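Local coordinates for protein diphosphomevalonate decarboxylase, putative (Trypanosoma brucei, PDB 2HKE) that probably catalyses the ATP-dependent decarboxylation of (R)-5-diphosphomevalonate to isopentenyl diphosphate in the mevalonate pathway, at residues 11-16 / 114-119; 178-183 / 235-240. The protein carries 1 engineered substitution. All blocks are in the same frame, centred on the assembly; numbering follows the deposited sequence.

Overall arrangement
The two contacts follow one another along the chain: contact 1 closes at residue 119, before contact 2 opens at residue 178. Contact 1 lies near the middle of the molecule, where residues 11-13, on the broken strand 5-15 of the large mixed sheet, meet the first turn of helix 114-130. Contact 2 sits about 18 Å from the centre of the chain, where the loop running from strand 170-175 of that sheet to strand 183-189 of the five-stranded sheet packs against the turn into helix 237-256. Their centres are about 21 Å apart, yet Phe16 CD1 and Phe240 CE1 come within 3.7 Å. Through this one touch segment 11-16 meets helix 237-256, joining the N-terminal and C-terminal parts of this GHMP-type enzyme.

Contact 1: residues 11-16 / 114-119; sequences PINIAF and SSASGY
Ile12 and Ser117 bring the chain at residues 11-13 and the helix within 4.8 Å, measured between Ile12 CA and Ser117 CA, consistent with the small serine at this point. Ile12 CB itself makes no close approach; the contact begins where the side chain divides. The methyl CG2 does the work: set anti to the carbonyl carbon, it reaches across to Ser117 OG at 3.6 Å and to Ser117 CB slightly farther off, and it also meets the helix backbone at Ser114 CA, 4.2 Å away. The other branch leaves the helix behind. CG1, placed between the backbone N and the carbonyl carbon (chi1 59°), carries CD1 away along an extended arm, and the side chain as a whole also packs on Phe106.

Ser114-Ala116 is the S-S-A that closes the P-x3-G-L-x-S-S-A signature of GHMP kinases, present here with methionine in place of leucine. In relatives this loop and the helix start after it bind the nucleotide phosphates, and it is on this helix start that segment 11-16 packs. A sulfate, perhaps from the crystallisation medium, lies about 5 Å from the Pro11 side chain; such ions often mark pockets.

Backbone meets side chain at Pro11, whose O comes to 3.4 Å from Ser117 CB. Turned toward segment 11-16, Ser117 keeps its OG 2.9 Å from Ser114 O, one helical turn back, and hydrogen-bonds with Ser48 OG. Asn13 ND2 is 4.3 Å from Ala116 CB. The amide's polar atoms are held by other residues: OD1 by Arg149 NH2, and ND2 by Ser146 O and Ser150 OG. Ser150 OG also hydrogen-bonds to Pro11 O.

Contact 2: residues 178-183 / 235-240; sequences THWPEI and RDFATF
Trp180 fills the tight half of this contact, its indole lying between Arg235 and Ile183. Arg235 CA sits over the six-membered ring in a CH-pi contact, 3.6 Å from the centroid and 12° off the ring normal, while Ile183 CB lies over the opposite face, toward its rim. At the indole's far edge Trp180 CZ2 comes to 3.9 Å from Phe237 CB, and the neighbouring CH2-CZ3 part of the rim is turned toward the face of Phe240 in a T-shaped pair with planes at 71°. On the Ile183 side of the indole, Ile183 CD1 reaches the edge of Phe237 and comes to 3.8 Å from Phe240 CE2. Leu303 and Phe155, from strands of two different sheets, complete this apolar floor.

The outer side is polar and more open. Arg235 ends helix 213-234 in a Schellman motif, and Asp236 then N-caps helix 237-256, OD1 accepting a weak bond from Thr239 N while OD2 takes a 2.6 Å bond from Thr239 OG1. From that tight turn the extended Arg235 chain runs past the indole and back to His179. NE and NH2 grip the single atom His179 O side-on, NE being the nearer at 2.9 Å. The same guanidinium lies nearly flat on the imidazole, planes 26° apart and centres 3.9 Å from each other. The imidazole is also anchored at its far nitrogen, NE2 hydrogen-bonding to Ile232 O.

Because a backbone carbonyl can only accept, His179 NE2 must carry a proton; the cation stacked on the ring would probably disfavour a second one at ND1 and keep the imidazole neutral.

Contact 1: residues 11-16 / 114-119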
loop_
_atom_site.group_PDB
_atom_site.type_symbol
_atom_site.label_atom_id
_atom_site.label_comp_id
_atom_site.label_asym_id
_atom_site.label_seq_id
_atom_site.Cartn_x
_atom_site.Cartn_y
_atom_site.Cartn_z
ATOM N N PRO A 11 -3.313 7.145 4.724
ATOM C CA PRO A 11 -2.480 7.013 3.523
ATOM C C PRO A 11 -2.439 5.580 2.987
ATOM O O PRO A 11 -2.743 4.634 3.728
ATOM C CB PRO A 11 -1.111 7.330 4.077
ATOM C CG PRO A 11 -1.112 6.647 5.414
ATOM C CD PRO A 11 -2.531 6.891 5.947
ATOM N N ILE A 12 -1.986 5.404 1.745
ATOM C CA ILE A 12 -1.648 4.036 1.306
ATOM C C ILE A 12 -0.294 3.618 1.862
ATOM O O ILE A 12 0.440 4.412 2.415
ATOM C CB ILE A 12 -1.680 3.901 -0.244
ATOM C CG1 ILE A 12 -0.718 4.864 -0.918
ATOM C CG2 ILE A 12 -3.113 4.114 -0.763
ATOM C CD1 ILE A 12 -0.588 4.611 -2.400
ATOM N N ASN A 13 0.081 2.355 1.645
ATOM C CA ASN A 13 1.400 1.897 1.973
ATOM C C ASN A 13 1.849 0.966 0.861
ATOM O O ASN A 13 1.015 0.506 0.021
ATOM C CB ASN A 13 1.409 1.169 3.342
ATOM C CG ASN A 13 0.647 -0.132 3.339
ATOM O OD1 ASN A 13 1.160 -1.139 2.892
ATOM N ND2 ASN A 13 -0.583 -0.124 3.843
ATOM N N ILE A 14 3.148 0.744 0.798
ATOM C CA ILE A 14 3.712 -0.168 -0.200
ATOM C C ILE A 14 4.516 -1.252 0.480
ATOM O O ILE A 14 5.513 -0.968 1.118
ATOM C CB ILE A 14 4.525 0.560 -1.315
ATOM C CG1 ILE A 14 5.070 -0.450 -2.356
ATOM C CG2 ILE A 14 5.687 1.406 -0.721
ATOM C CD1 ILE A 14 3.915 -1.157 -3.137
ATOM N N ALA A 15 4.086 -2.512 0.305
ATOM C CA ALA A 15 4.824 -3.642 0.837
ATOM C C ALA A 15 6.086 -3.887 0.026
ATOM O O ALA A 15 6.004 -4.005 -1.204
ATOM C CB ALA A 15 4.019 -4.908 0.806
ATOM N N PHE A 16 7.228 -3.967 0.699
ATOM C CA PHE A 16 8.456 -4.457 0.022
ATOM C C PHE A 16 8.713 -5.938 0.303
ATOM O O PHE A 16 9.430 -6.573 -0.476
ATOM C CB PHE A 16 9.651 -3.579 0.324
ATOM C CG PHE A 16 9.868 -3.354 1.769
ATOM C CD1 PHE A 16 10.636 -4.231 2.472
ATOM C CD2 PHE A 16 9.302 -2.279 2.435
ATOM C CE1 PHE A 16 10.841 -4.093 3.821
ATOM C CE2 PHE A 16 9.506 -2.145 3.826
ATOM C CZ PHE A 16 10.293 -3.041 4.487
ATOM N N SER A 114 -6.061 1.935 -2.974
ATOM C CA SER A 114 -6.822 2.832 -2.133
ATOM C C SER A 114 -7.772 2.077 -1.195
ATOM O O SER A 114 -8.340 2.660 -0.271
ATOM C CB SER A 114 -7.563 3.868 -2.994
ATOM O OG SER A 114 -8.483 3.250 -3.878
ATOM N N SER A 115 -7.947 0.779 -1.408
ATOM C CA SER A 115 -8.710 -0.023 -0.431
ATOM C C SER A 115 -7.971 -0.130 0.906
ATOM O O SER A 115 -8.588 -0.084 1.982
ATOM C CB SER A 115 -9.014 -1.418 -0.993
ATOM O OG SER A 115 -7.921 -2.272 -0.710
ATOM N N ALA A 116 -6.653 -0.228 0.853
ATOM C CA ALA A 116 -5.832 -0.251 2.065
ATOM C C ALA A 116 -6.068 1.004 2.892
ATOM O O ALA A 116 -6.262 0.947 4.106
ATOM C CB ALA A 116 -4.363 -0.325 1.706
ATOM N N SER A 117 -6.006 2.143 2.226
ATOM C CA SER A 117 -6.150 3.412 2.921
ATOM C C SER A 117 -7.592 3.613 3.398
ATOM O O SER A 117 -7.837 4.113 4.531
ATOM C CB SER A 117 -5.660 4.522 2.002
ATOM O OG SER A 117 -6.392 4.537 0.783
ATOM N N GLY A 118 -8.539 3.184 2.577
ATOM C CA GLY A 118 -9.963 3.327 2.871
ATOM C C GLY A 118 -10.414 2.545 4.088
ATOM O O GLY A 118 -11.091 3.070 4.967
ATOM N N TYR A 119 -10.025 1.282 4.174
ATOM C CA TYR A 119 -10.377 0.476 5.320
ATOM C C TYR A 119 -9.650 0.934 6.573
ATOM O O TYR A 119 -10.203 0.855 7.683
ATOM C CB TYR A 119 -10.068 -0.993 5.039
ATOM C CG TYR A 119 -11.131 -1.608 4.163
ATOM C CD1 TYR A 119 -12.424 -1.716 4.619
ATOM C CD2 TYR A 119 -10.830 -2.120 2.900
ATOM C CE1 TYR A 119 -13.412 -2.325 3.862
ATOM C CE2 TYR A 119 -11.841 -2.715 2.105
ATOM C CZ TYR A 119 -13.118 -2.798 2.620
ATOM O OH TYR A 119 -14.163 -3.364 1.932
#

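Contact 2: residues 178-183 / 235-240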
loop_
_atom_site.group_PDB
_atom_site.type_symbol
_atom_site.label_atom_id
_atom_site.label_comp_id
_atom_site.label_asym_id
_atom_site.label_seq_id
_atom_site.Cartn_x
_atom_site.Cartn_y
_atom_site.Cartn_z
ATOM N N THR A 178 10.835 9.342 11.169
ATOM C CA THR A 178 12.055 10.083 11.412
ATOM C C THR A 178 13.336 9.276 11.286
ATOM O O THR A 178 14.424 9.848 11.268
ATOM C CB THR A 178 12.047 10.745 12.832
ATOM O OG1 THR A 178 12.170 9.732 13.807
ATOM C CG2 THR A 178 10.816 11.507 13.074
ATOM N N HIS A 179 13.248 7.949 11.183
ATOM C CA HIS A 179 14.433 7.109 11.248
ATOM C C HIS A 179 15.324 7.318 10.022
ATOM O O HIS A 179 16.519 7.483 10.143
ATOM C CB HIS A 179 14.061 5.633 11.438
ATOM C CG HIS A 179 15.237 4.708 11.408
ATOM N ND1 HIS A 179 16.151 4.621 12.442
ATOM C CD2 HIS A 179 15.653 3.832 10.459
ATOM C CE1 HIS A 179 17.076 3.728 12.128
ATOM N NE2 HIS A 179 16.807 3.251 10.918
ATOM N N TRP A 180 14.742 7.330 8.836
ATOM C CA TRP A 180 15.513 7.332 7.590
ATOM C C TRP A 180 14.923 8.339 6.638
ATOM O O TRP A 180 14.287 7.964 5.646
ATOM C CB TRP A 180 15.468 5.916 6.976
ATOM C CG TRP A 180 16.529 5.573 5.950
ATOM C CD1 TRP A 180 17.435 6.408 5.382
ATOM C CD2 TRP A 180 16.702 4.306 5.310
ATOM N NE1 TRP A 180 18.214 5.736 4.485
ATOM C CE2 TRP A 180 17.785 4.438 4.420
ATOM C CE3 TRP A 180 16.081 3.064 5.444
ATOM C CZ2 TRP A 180 18.250 3.379 3.662
ATOM C CZ3 TRP A 180 16.533 2.010 4.705
ATOM C CH2 TRP A 180 17.620 2.155 3.839
ATOM N N PRO A 181 15.054 9.637 6.953
ATOM C CA PRO A 181 14.383 10.667 6.162
ATOM C C PRO A 181 14.884 10.767 4.722
ATOM O O PRO A 181 14.216 11.350 3.887
ATOM C CB PRO A 181 14.731 11.982 6.902
ATOM C CG PRO A 181 15.828 11.676 7.827
ATOM C CD PRO A 181 15.799 10.192 8.098
ATOM N N GLU A 182 16.070 10.222 4.445
ATOM C CA GLU A 182 16.602 10.234 3.092
ATOM C C GLU A 182 15.827 9.363 2.107
ATOM O O GLU A 182 15.789 9.649 0.914
ATOM C CB GLU A 182 18.036 9.809 3.071
ATOM C CG GLU A 182 18.923 10.726 3.828
ATOM C CD GLU A 182 19.072 10.393 5.335
ATOM O OE1 GLU A 182 18.341 9.554 5.952
ATOM O OE2 GLU A 182 19.980 11.023 5.920
ATOM N N ILE A 183 15.227 8.305 2.597
ATOM C CA ILE A 183 14.568 7.349 1.673
ATOM C C ILE A 183 13.264 7.952 1.160
ATOM O O ILE A 183 12.449 8.604 1.886
ATOM C CB ILE A 183 14.538 5.898 2.295
ATOM C CG1 ILE A 183 14.326 4.819 1.188
ATOM C CG2 ILE A 183 13.593 5.870 3.406
ATOM C CD1 ILE A 183 14.656 3.447 1.627
ATOM N N ARG A 235 20.188 1.702 7.893
ATOM C CA ARG A 235 20.018 2.583 6.739
ATOM C C ARG A 235 20.933 2.184 5.605
ATOM O O ARG A 235 21.590 3.012 5.005
ATOM C CB ARG A 235 20.214 4.071 7.124
ATOM C CG ARG A 235 19.357 4.539 8.253
ATOM C CD ARG A 235 19.961 5.814 8.892
ATOM N NE ARG A 235 19.180 6.314 10.028
ATOM C CZ ARG A 235 19.467 6.092 11.318
ATOM N NH1 ARG A 235 20.522 5.356 11.670
ATOM N NH2 ARG A 235 18.690 6.608 12.272
ATOM N N ASP A 236 20.915 0.880 5.274
ATOM C CA ASP A 236 21.713 0.279 4.230
ATOM C C ASP A 236 20.800 0.188 2.993
ATOM O O ASP A 236 20.029 -0.763 2.860
ATOM C CB ASP A 236 22.073 -1.120 4.693
ATOM C CG ASP A 236 22.880 -1.917 3.668
ATOM O OD1 ASP A 236 23.128 -1.460 2.528
ATOM O OD2 ASP A 236 23.237 -3.068 4.045
ATOM N N PHE A 237 20.845 1.207 2.151
ATOM C CA PHE A 237 19.915 1.274 1.052
ATOM C C PHE A 237 20.099 0.134 0.082
ATOM O O PHE A 237 19.117 -0.448 -0.376
ATOM C CB PHE A 237 20.031 2.599 0.303
ATOM C CG PHE A 237 19.113 2.681 -0.834
ATOM C CD1 PHE A 237 17.772 3.012 -0.618
ATOM C CD2 PHE A 237 19.525 2.377 -2.103
ATOM C CE1 PHE A 237 16.891 3.024 -1.679
ATOM C CE2 PHE A 237 18.627 2.414 -3.159
ATOM C CZ PHE A 237 17.280 2.745 -2.897
ATOM N N ALA A 238 21.342 -0.152 -0.287
ATOM C CA ALA A 238 21.574 -1.211 -1.275
ATOM C C ALA A 238 20.964 -2.567 -0.886
ATOM O O ALA A 238 20.333 -3.229 -1.718
ATOM C CB ALA A 238 23.086 -1.338 -1.589
ATOM N N THR A 239 21.145 -2.988 0.373
ATOM C CA THR A 239 20.585 -4.249 0.856
ATOM C C THR A 239 19.072 -4.167 0.857
ATOM O O THR A 239 18.374 -5.111 0.407
ATOM C CB THR A 239 21.126 -4.603 2.250
ATOM O OG1 THR A 239 22.558 -4.755 2.147
ATOM C CG2 THR A 239 20.496 -5.922 2.750
ATOM N N PHE A 240 18.552 -3.047 1.332
ATOM C CA PHE A 240 17.102 -2.840 1.322
ATOM C C PHE A 240 16.538 -2.955 -0.105
ATOM O O PHE A 240 15.529 -3.658 -0.379
ATOM C CB PHE A 240 16.754 -1.479 1.930
ATOM C CG PHE A 240 15.303 -1.111 1.776
ATOM C CD1 PHE A 240 14.339 -1.683 2.582
ATOM C CD2 PHE A 240 14.900 -0.231 0.757
ATOM C CE1 PHE A 240 13.011 -1.378 2.406
ATOM C CE2 PHE A 240 13.534 0.028 0.563
ATOM C CZ PHE A 240 12.614 -0.538 1.410
#